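Local coordinates for transcription termination factor FttA (Pyrococcus horikoshii, PDB 3AF6), which probably terminates transcription genome-wide as a zinc-dependent nuclease that cuts nascent single-stranded RNA at the exit channel of RNA polymerase and then degrades it from the 5' end, at residues V216-N221 with P233-P238; L259-M264 with T616-P621; S393-A398 with V548-E553. All blocks are in the same frame, centred on the assembly; numbering follows the deposited sequence.

Contact 1 (V216-N221 with P233-P238); sequences VDFGVN and PHFDAP
This is a buried apolar contact between two loops of the metallo-beta-lactamase domain, with the ring of F218 taking P233 on one face and F235 at its edge. The first loop leaves strand 213-216, and the second returns after the short helix 228-231. P233 lies over F218 as a CH-pi contact: CG sits 4.1 Å from the centroid of the F218 ring and 19° off the normal, displaced toward the rim. The neighbouring ring atom CB of P233 packs on F218 CE1 at 3.7 Å, so two proline carbons share that side of the aromatic. P233 CG also lies 3.2 Å from the carbonyl oxygen of G219. F218 reaches the second loop because its CG stands anti to the backbone N (chi1 -156°), carrying the ring across to the proline. Beyond that ring, F235 completes an offset edge-to-face pair in which the edge of F218 is toward the face of F235, planes at 89° and centroids 5.6 Å apart. Its closest approach joins the two far corners, F218 CZ and F235 CZ, at 3.6 Å.

The second loop has its own internal brace. In the type I turn from H234 to A237, H234 ND1 donates to D236 OD1 at 2.6 Å, with the acceptor in the imidazole plane and the carboxylate receiving on its syn side.

Around the cluster, L268 of helix 267-270 touches both F218 and F235, while A204 of strand 204-209 touches F218 and P233. Backbone bonds from F218 to H261 and M264 tie the first loop to the zinc-binding segment, and A237 stands at the N-cap position of helix 238-245.

Contact 2 (L259-M264 with T616-P621); sequences LDHCGM and TVHGEP. With ZN (zinc ion), chain J.
One zinc ion is gripped from both segments at once: D260 OD1 binds it at 2.5 Å and H261 NE2 at 2.2 Å from one side of the site, while H618 NE2 reaches it at 2.5 Å from the other. D260 binds through a single oxygen, its OD2 standing back at 3.4 Å from the zinc. The aspartate CG lies between the backbone N and the carbonyl carbon (chi1 54°), which turns the carboxylate toward the metal from the short helix 259-262. H618 lies in the turn that follows strand 613-617, and CG anti to the backbone N (chi1 -169°) sends its ring toward the zinc.

The two imidazoles meet rim to rim, neither lying over the other, with planes at 17° and centroids 5.3 Å apart. Their NE2 atoms, H261 NE2 and H618 NE2, come to 3.4 Å because both are turned to the same metal, and this is not a hydrogen bond. The ring of H261 is held at both nitrogens: NE2 on zinc, ND1 hydrogen-bonded to D217 OD2, a second-shell carboxylate that positions a first-shell ligand. The H618 side chain touches E392 and T394.

D367 is the fourth protein ligand and is shared with the other zinc ion, which H256, H258 and H344 also bind. Together these residues form the two-zinc site that nuclease activity requires. D260 and H261 close the HxHxDH signature of the metallo-beta-lactamase superfamily, and H618, more than 350 residues on, brings in the C-terminal portion of the domain, as in other beta-CASP nucleases.

Contact 3 (S393-A398 with V548-E553); sequences STYGGA and VSYQAE
T394 lays its methyl group on the face of the Y550 ring: CG2 stands 3.9 Å from the ring centroid and 8° off the normal, a well-centred CH-pi contact. The methyl gets there because, with OG1 at chi1 -44°, CG2 falls anti to the backbone N; the other branch, OG1, is hydrogen-bonded to E392. Y395 comes to a different part of the same tyrosine. Its hydroxyl oxygen OH lies at the edge of the Y550 ring, near its plane, 4.1 Å from Y550 CD1, and the two tyrosines run past each other in opposite directions. A type I turn from S393 to G396, closed by G396 N to S393 O at 2.7 Å, presents both residues to the partner loop. At the far end of Y550, OH is hydrogen-bonded to E620. R558 of helix 556-561 also touches the Y550 side chain.

The contact joins the loop after strand 388-392, close to the zinc site, to a loop of the beta-CASP region. Across it the touch is van der Waals and CH-pi in kind, with little directional demand; the polar ends of T394 and Y550 are held by glutamates outside the two segments, which probably set where methyl and ring meet.

In the fold
From the N terminus, contact 1 comes first and closes a short loop that contains helix 228-231 before contact 2 opens at 259-264. Contact 2 then spans more than 350 residues, and contact 3, from 393-398 to 548-553, is nested inside that long loop. Contact 1 lies beside the zinc-binding segment, on the side of the sheet holding strand 213-216. Contact 2 unites helix 259-262 with the loop after strand 613-617, a strand in the other sheet of the metallo-beta-lactamase domain. Contact 3 links this domain to the beta-CASP region. Contact 2 touches both others, whereas contacts 1 and 3 stay about 6 Å apart at their nearest atoms.

Contact 1 (V216-N221 with P233-P238)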
loop_
_atom_site.group_PDB
_atom_site.type_symbol
_atom_site.label_atom_id
_atom_site.label_comp_id
_atom_site.label_asym_id
_atom_site.label_seq_id
_atom_site.Cartn_x
_atom_site.Cartn_y
_atom_site.Cartn_z
ATOM N N VAL A 216 1.458 7.003 -11.944
ATOM C CA VAL A 216 2.036 6.651 -10.650
ATOM C C VAL A 216 1.195 7.350 -9.602
ATOM O O VAL A 216 1.233 8.567 -9.464
ATOM C CB VAL A 216 3.504 7.086 -10.526
ATOM C CG1 VAL A 216 4.016 6.791 -9.120
ATOM C CG2 VAL A 216 4.336 6.333 -11.546
ATOM N N ASP A 217 0.433 6.545 -8.875
ATOM C CA ASP A 217 -0.496 7.004 -7.854
ATOM C C ASP A 217 -1.662 7.769 -8.468
ATOM O O ASP A 217 -1.601 8.230 -9.613
ATOM C CB ASP A 217 0.202 7.857 -6.791
ATOM C CG ASP A 217 1.067 7.018 -5.851
ATOM O OD1 ASP A 217 0.883 5.774 -5.821
ATOM O OD2 ASP A 217 1.917 7.598 -5.136
ATOM N N PHE A 218 -2.743 7.851 -7.704
ATOM C CA PHE A 218 -3.947 8.551 -8.113
ATOM C C PHE A 218 -4.733 8.741 -6.827
ATOM O O PHE A 218 -5.663 7.987 -6.517
ATOM C CB PHE A 218 -4.753 7.719 -9.098
ATOM C CG PHE A 218 -5.657 8.537 -9.976
ATOM C CD1 PHE A 218 -5.123 9.462 -10.873
ATOM C CD2 PHE A 218 -7.038 8.389 -9.910
ATOM C CE1 PHE A 218 -5.948 10.224 -11.684
ATOM C CE2 PHE A 218 -7.877 9.152 -10.724
ATOM C CZ PHE A 218 -7.336 10.068 -11.609
ATOM N N GLY A 219 -4.327 9.753 -6.066
ATOM C CA GLY A 219 -4.972 10.013 -4.807
ATOM C C GLY A 219 -6.052 11.061 -4.889
ATOM O O GLY A 219 -6.335 11.651 -5.942
ATOM N N VAL A 220 -6.664 11.269 -3.735
ATOM C CA VAL A 220 -7.720 12.233 -3.548
ATOM C C VAL A 220 -7.256 13.035 -2.344
ATOM O O VAL A 220 -6.348 12.622 -1.625
ATOM C CB VAL A 220 -9.047 11.527 -3.207
ATOM C CG1 VAL A 220 -8.868 10.669 -1.974
ATOM C CG2 VAL A 220 -10.140 12.552 -2.974
ATOM N N ASN A 221 -7.860 14.190 -2.132
ATOM C CA ASN A 221 -7.495 14.997 -0.989
ATOM C C ASN A 221 -8.753 15.088 -0.130
ATOM O O ASN A 221 -9.609 15.927 -0.387
ATOM C CB ASN A 221 -7.050 16.375 -1.459
ATOM C CG ASN A 221 -6.621 17.260 -0.321
ATOM O OD1 ASN A 221 -7.018 17.038 0.826
ATOM N ND2 ASN A 221 -5.828 18.283 -0.623
ATOM N N PRO A 233 -7.266 14.806 -8.889
ATOM C CA PRO A 233 -6.124 14.987 -9.784
ATOM C C PRO A 233 -6.722 15.702 -11.006
ATOM O O PRO A 233 -7.920 15.595 -11.267
ATOM C CB PRO A 233 -5.719 13.555 -10.113
ATOM C CG PRO A 233 -6.015 12.847 -8.855
ATOM C CD PRO A 233 -7.367 13.406 -8.449
ATOM N N HIS A 234 -5.902 16.423 -11.753
ATOM C CA HIS A 234 -6.396 17.141 -12.918
ATOM C C HIS A 234 -6.909 16.298 -14.071
ATOM O O HIS A 234 -6.148 15.916 -14.957
ATOM C CB HIS A 234 -5.328 18.085 -13.439
ATOM C CG HIS A 234 -5.267 19.372 -12.696
ATOM N ND1 HIS A 234 -6.163 20.396 -12.913
ATOM C CD2 HIS A 234 -4.444 19.795 -11.709
ATOM C CE1 HIS A 234 -5.894 21.394 -12.094
ATOM N NE2 HIS A 234 -4.855 21.054 -11.353
ATOM N N PHE A 235 -8.211 16.029 -14.056
ATOM C CA PHE A 235 -8.865 15.278 -15.125
ATOM C C PHE A 235 -8.954 16.216 -16.313
ATOM O O PHE A 235 -9.162 15.783 -17.449
ATOM C CB PHE A 235 -10.288 14.887 -14.722
ATOM C CG PHE A 235 -10.375 13.611 -13.947
ATOM C CD1 PHE A 235 -10.378 12.387 -14.603
ATOM C CD2 PHE A 235 -10.496 13.631 -12.564
ATOM C CE1 PHE A 235 -10.510 11.195 -13.888
ATOM C CE2 PHE A 235 -10.626 12.439 -11.844
ATOM C CZ PHE A 235 -10.635 11.226 -12.508
ATOM N N ASP A 236 -8.804 17.509 -16.032
ATOM C CA ASP A 236 -8.882 18.519 -17.070
ATOM C C ASP A 236 -7.562 18.769 -17.803
ATOM O O ASP A 236 -7.373 19.825 -18.398
ATOM C CB ASP A 236 -9.448 19.834 -16.497
ATOM C CG ASP A 236 -8.562 20.444 -15.426
ATOM O OD1 ASP A 236 -7.662 19.733 -14.929
ATOM O OD2 ASP A 236 -8.779 21.628 -15.068
ATOM N N ALA A 237 -6.643 17.811 -17.758
ATOM C CA ALA A 237 -5.381 17.963 -18.487
ATOM C C ALA A 237 -5.594 17.321 -19.864
ATOM O O ALA A 237 -5.961 16.155 -19.961
ATOM C CB ALA A 237 -4.245 17.274 -17.745
ATOM N N PRO A 238 -5.385 18.081 -20.948
ATOM C CA PRO A 238 -5.572 17.552 -22.305
ATOM C C PRO A 238 -4.927 16.189 -22.527
ATOM O O PRO A 238 -5.553 15.269 -23.050
ATOM C CB PRO A 238 -4.932 18.620 -23.185
ATOM C CG PRO A 238 -5.092 19.869 -22.391
ATOM C CD PRO A 238 -4.798 19.432 -20.986
#

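Contact 2 (L259-M264 with T616-P621)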
loop_
_atom_site.group_PDB
_atom_site.type_symbol
_atom_site.label_atom_id
_atom_site.label_comp_id
_atom_site.label_asym_id
_atom_site.label_seq_id
_atom_site.Cartn_x
_atom_site.Cartn_y
_atom_site.Cartn_z
ATOM N N LEU A 259 -5.165 7.132 1.226
ATOM C CA LEU A 259 -6.111 7.724 0.283
ATOM C C LEU A 259 -5.526 8.817 -0.608
ATOM O O LEU A 259 -5.999 9.041 -1.727
ATOM C CB LEU A 259 -7.332 8.273 1.041
ATOM C CG LEU A 259 -8.249 7.278 1.768
ATOM C CD1 LEU A 259 -9.355 8.055 2.452
ATOM C CD2 LEU A 259 -8.837 6.261 0.809
ATOM N N ASP A 260 -4.508 9.505 -0.111
ATOM C CA ASP A 260 -3.884 10.560 -0.880
ATOM C C ASP A 260 -2.902 10.012 -1.913
ATOM O O ASP A 260 -2.083 10.755 -2.444
ATOM C CB ASP A 260 -3.180 11.542 0.046
ATOM C CG ASP A 260 -2.195 10.861 0.980
ATOM O OD1 ASP A 260 -1.479 11.586 1.706
ATOM O OD2 ASP A 260 -2.129 9.606 0.997
ATOM N N HIS A 261 -2.983 8.717 -2.196
ATOM C CA HIS A 261 -2.124 8.102 -3.209
ATOM C C HIS A 261 -2.899 7.072 -4.038
ATOM O O HIS A 261 -2.527 6.766 -5.175
ATOM C CB HIS A 261 -0.886 7.447 -2.559
ATOM C CG HIS A 261 0.076 8.437 -1.982
ATOM N ND1 HIS A 261 1.147 8.937 -2.693
ATOM C CD2 HIS A 261 0.073 9.091 -0.799
ATOM C CE1 HIS A 261 1.759 9.859 -1.972
ATOM N NE2 HIS A 261 1.126 9.972 -0.818
ATOM N N CYS A 262 -3.983 6.542 -3.476
ATOM C CA CYS A 262 -4.789 5.564 -4.204
ATOM C C CYS A 262 -6.294 5.840 -4.046
ATOM O O CYS A 262 -7.128 5.090 -4.557
ATOM C CB CYS A 262 -4.481 4.166 -3.688
ATOM S SG CYS A 262 -5.103 3.970 -2.015
ATOM N N GLY A 263 -6.630 6.915 -3.343
ATOM C CA GLY A 263 -8.021 7.252 -3.098
ATOM C C GLY A 263 -8.985 7.422 -4.262
ATOM O O GLY A 263 -10.160 7.076 -4.139
ATOM N N MET A 264 -8.518 7.974 -5.377
ATOM C CA MET A 264 -9.379 8.169 -6.541
ATOM C C MET A 264 -9.352 6.988 -7.500
ATOM O O MET A 264 -10.112 6.950 -8.470
ATOM C CB MET A 264 -8.971 9.433 -7.308
ATOM C CG MET A 264 -9.453 10.727 -6.685
ATOM S SD MET A 264 -11.245 10.843 -6.728
ATOM C CE MET A 264 -11.508 10.984 -8.485
ATOM N N THR A 616 11.495 17.630 -6.582
ATOM C CA THR A 616 10.828 17.600 -5.296
ATOM C C THR A 616 9.330 17.864 -5.432
ATOM O O THR A 616 8.902 18.808 -6.103
ATOM C CB THR A 616 11.439 18.632 -4.351
ATOM O OG1 THR A 616 11.327 19.929 -4.935
ATOM C CG2 THR A 616 12.901 18.316 -4.108
ATOM N N VAL A 617 8.544 17.021 -4.770
ATOM C CA VAL A 617 7.095 17.121 -4.804
ATOM C C VAL A 617 6.506 16.763 -3.450
ATOM O O VAL A 617 7.231 16.600 -2.470
ATOM C CB VAL A 617 6.501 16.145 -5.847
ATOM C CG1 VAL A 617 7.050 16.457 -7.230
ATOM C CG2 VAL A 617 6.818 14.703 -5.452
ATOM N N HIS A 618 5.178 16.652 -3.412
ATOM C CA HIS A 618 4.445 16.269 -2.205
ATOM C C HIS A 618 4.886 17.037 -0.953
ATOM O O HIS A 618 5.474 16.475 -0.036
ATOM C CB HIS A 618 4.614 14.761 -1.994
ATOM C CG HIS A 618 3.705 14.178 -0.957
ATOM N ND1 HIS A 618 3.813 14.477 0.384
ATOM C CD2 HIS A 618 2.695 13.282 -1.061
ATOM C CE1 HIS A 618 2.912 13.790 1.063
ATOM N NE2 HIS A 618 2.222 13.056 0.209
ATOM N N GLY A 619 4.593 18.327 -0.934
ATOM C CA GLY A 619 4.945 19.161 0.198
ATOM C C GLY A 619 4.328 20.529 -0.010
ATOM O O GLY A 619 3.965 20.870 -1.123
ATOM N N GLU A 620 4.170 21.310 1.046
ATOM C CA GLU A 620 3.630 22.646 0.863
ATOM C C GLU A 620 4.555 23.317 -0.154
ATOM O O GLU A 620 5.731 22.957 -0.283
ATOM C CB GLU A 620 3.620 23.407 2.186
ATOM C CG GLU A 620 2.670 22.798 3.202
ATOM C CD GLU A 620 2.753 23.456 4.572
ATOM O OE1 GLU A 620 2.234 22.853 5.539
ATOM O OE2 GLU A 620 3.334 24.566 4.683
ATOM N N PRO A 621 4.028 24.293 -0.905
ATOM C CA PRO A 621 4.837 24.989 -1.917
ATOM C C PRO A 621 6.224 25.444 -1.458
ATOM O O PRO A 621 7.213 25.130 -2.116
ATOM C CB PRO A 621 3.940 26.151 -2.338
ATOM C CG PRO A 621 2.562 25.580 -2.166
ATOM C CD PRO A 621 2.664 24.849 -0.840
HETATM ZN ZN ZN J . 0.919 11.082 1.024
#

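Contact 3 (S393-A398 with V548-E553)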
loop_
_atom_site.group_PDB
_atom_site.type_symbol
_atom_site.label_atom_id
_atom_site.label_comp_id
_atom_site.label_asym_id
_atom_site.label_seq_id
_atom_site.Cartn_x
_atom_site.Cartn_y
_atom_site.Cartn_z
ATOM N N SER A 393 8.415 15.896 -0.127
ATOM C CA SER A 393 8.954 17.035 0.609
ATOM C C SER A 393 8.091 17.447 1.799
ATOM O O SER A 393 8.137 18.603 2.219
ATOM C CB SER A 393 9.083 18.248 -0.318
ATOM O OG SER A 393 9.487 17.869 -1.625
ATOM N N THR A 394 7.304 16.526 2.338
ATOM C CA THR A 394 6.443 16.853 3.466
ATOM C C THR A 394 7.178 17.669 4.532
ATOM O O THR A 394 6.619 18.604 5.102
ATOM C CB THR A 394 5.878 15.592 4.130
ATOM O OG1 THR A 394 5.437 14.673 3.127
ATOM C CG2 THR A 394 4.692 15.958 5.004
ATOM N N TYR A 395 8.427 17.315 4.816
ATOM C CA TYR A 395 9.198 18.056 5.809
ATOM C C TYR A 395 10.429 18.657 5.129
ATOM O O TYR A 395 11.518 18.720 5.708
ATOM C CB TYR A 395 9.603 17.137 6.963
ATOM C CG TYR A 395 8.452 16.768 7.877
ATOM C CD1 TYR A 395 7.471 15.865 7.471
ATOM C CD2 TYR A 395 8.315 17.363 9.139
ATOM C CE1 TYR A 395 6.382 15.565 8.298
ATOM C CE2 TYR A 395 7.234 17.075 9.963
ATOM C CZ TYR A 395 6.271 16.177 9.540
ATOM O OH TYR A 395 5.188 15.894 10.347
ATOM N N GLY A 396 10.229 19.112 3.892
ATOM C CA GLY A 396 11.303 19.696 3.113
ATOM C C GLY A 396 11.836 21.026 3.612
ATOM O O GLY A 396 12.880 21.491 3.138
ATOM N N GLY A 397 11.132 21.643 4.554
ATOM C CA GLY A 397 11.577 22.914 5.095
ATOM C C GLY A 397 12.918 22.778 5.790
ATOM O O GLY A 397 13.282 21.687 6.248
ATOM N N ALA A 398 13.655 23.884 5.876
ATOM C CA ALA A 398 14.975 23.892 6.508
ATOM C C ALA A 398 14.904 23.656 8.015
ATOM O O ALA A 398 15.846 23.137 8.618
ATOM C CB ALA A 398 15.686 25.215 6.221
ATOM N N VAL A 548 -0.043 12.881 16.193
ATOM C CA VAL A 548 1.179 12.136 15.926
ATOM C C VAL A 548 1.376 11.971 14.429
ATOM O O VAL A 548 2.079 11.071 13.970
ATOM C CB VAL A 548 1.128 10.739 16.574
ATOM C CG1 VAL A 548 0.962 10.866 18.078
ATOM C CG2 VAL A 548 -0.014 9.936 15.971
ATOM N N SER A 549 0.731 12.842 13.667
ATOM C CA SER A 549 0.848 12.801 12.224
ATOM C C SER A 549 0.680 14.192 11.645
ATOM O O SER A 549 0.162 15.103 12.301
ATOM C CB SER A 549 -0.197 11.858 11.623
ATOM O OG SER A 549 -1.509 12.304 11.903
ATOM N N TYR A 550 1.142 14.342 10.411
ATOM C CA TYR A 550 1.054 15.596 9.689
ATOM C C TYR A 550 -0.407 15.985 9.557
ATOM O O TYR A 550 -1.223 15.181 9.101
ATOM C CB TYR A 550 1.648 15.430 8.286
ATOM C CG TYR A 550 1.691 16.705 7.475
ATOM C CD1 TYR A 550 2.519 17.761 7.854
ATOM C CD2 TYR A 550 0.922 16.848 6.316
ATOM C CE1 TYR A 550 2.590 18.927 7.100
ATOM C CE2 TYR A 550 0.985 18.020 5.552
ATOM C CZ TYR A 550 1.824 19.053 5.952
ATOM O OH TYR A 550 1.920 20.211 5.209
ATOM N N GLN A 551 -0.739 17.203 9.968
ATOM C CA GLN A 551 -2.106 17.688 9.838
ATOM C C GLN A 551 -2.116 18.573 8.585
ATOM O O GLN A 551 -1.472 19.622 8.546
ATOM C CB GLN A 551 -2.519 18.493 11.075
ATOM C CG GLN A 551 -2.499 17.716 12.396
ATOM C CD GLN A 551 -3.343 16.446 12.364
ATOM O OE1 GLN A 551 -2.809 15.334 12.289
ATOM N NE2 GLN A 551 -4.665 16.607 12.414
ATOM N N ALA A 552 -2.837 18.138 7.556
ATOM C CA ALA A 552 -2.888 18.880 6.300
ATOM C C ALA A 552 -3.761 20.133 6.332
ATOM O O ALA A 552 -4.727 20.224 7.091
ATOM C CB ALA A 552 -3.339 17.953 5.174
ATOM N N GLU A 553 -3.405 21.096 5.490
ATOM C CA GLU A 553 -4.142 22.349 5.397
ATOM C C GLU A 553 -5.583 22.079 4.979
ATOM O O GLU A 553 -5.833 21.422 3.972
ATOM C CB GLU A 553 -3.470 23.278 4.380
ATOM C CG GLU A 553 -1.960 23.407 4.566
ATOM C CD GLU A 553 -1.334 24.482 3.686
ATOM O OE1 GLU A 553 -1.629 24.498 2.466
ATOM O OE2 GLU A 553 -0.537 25.299 4.211
#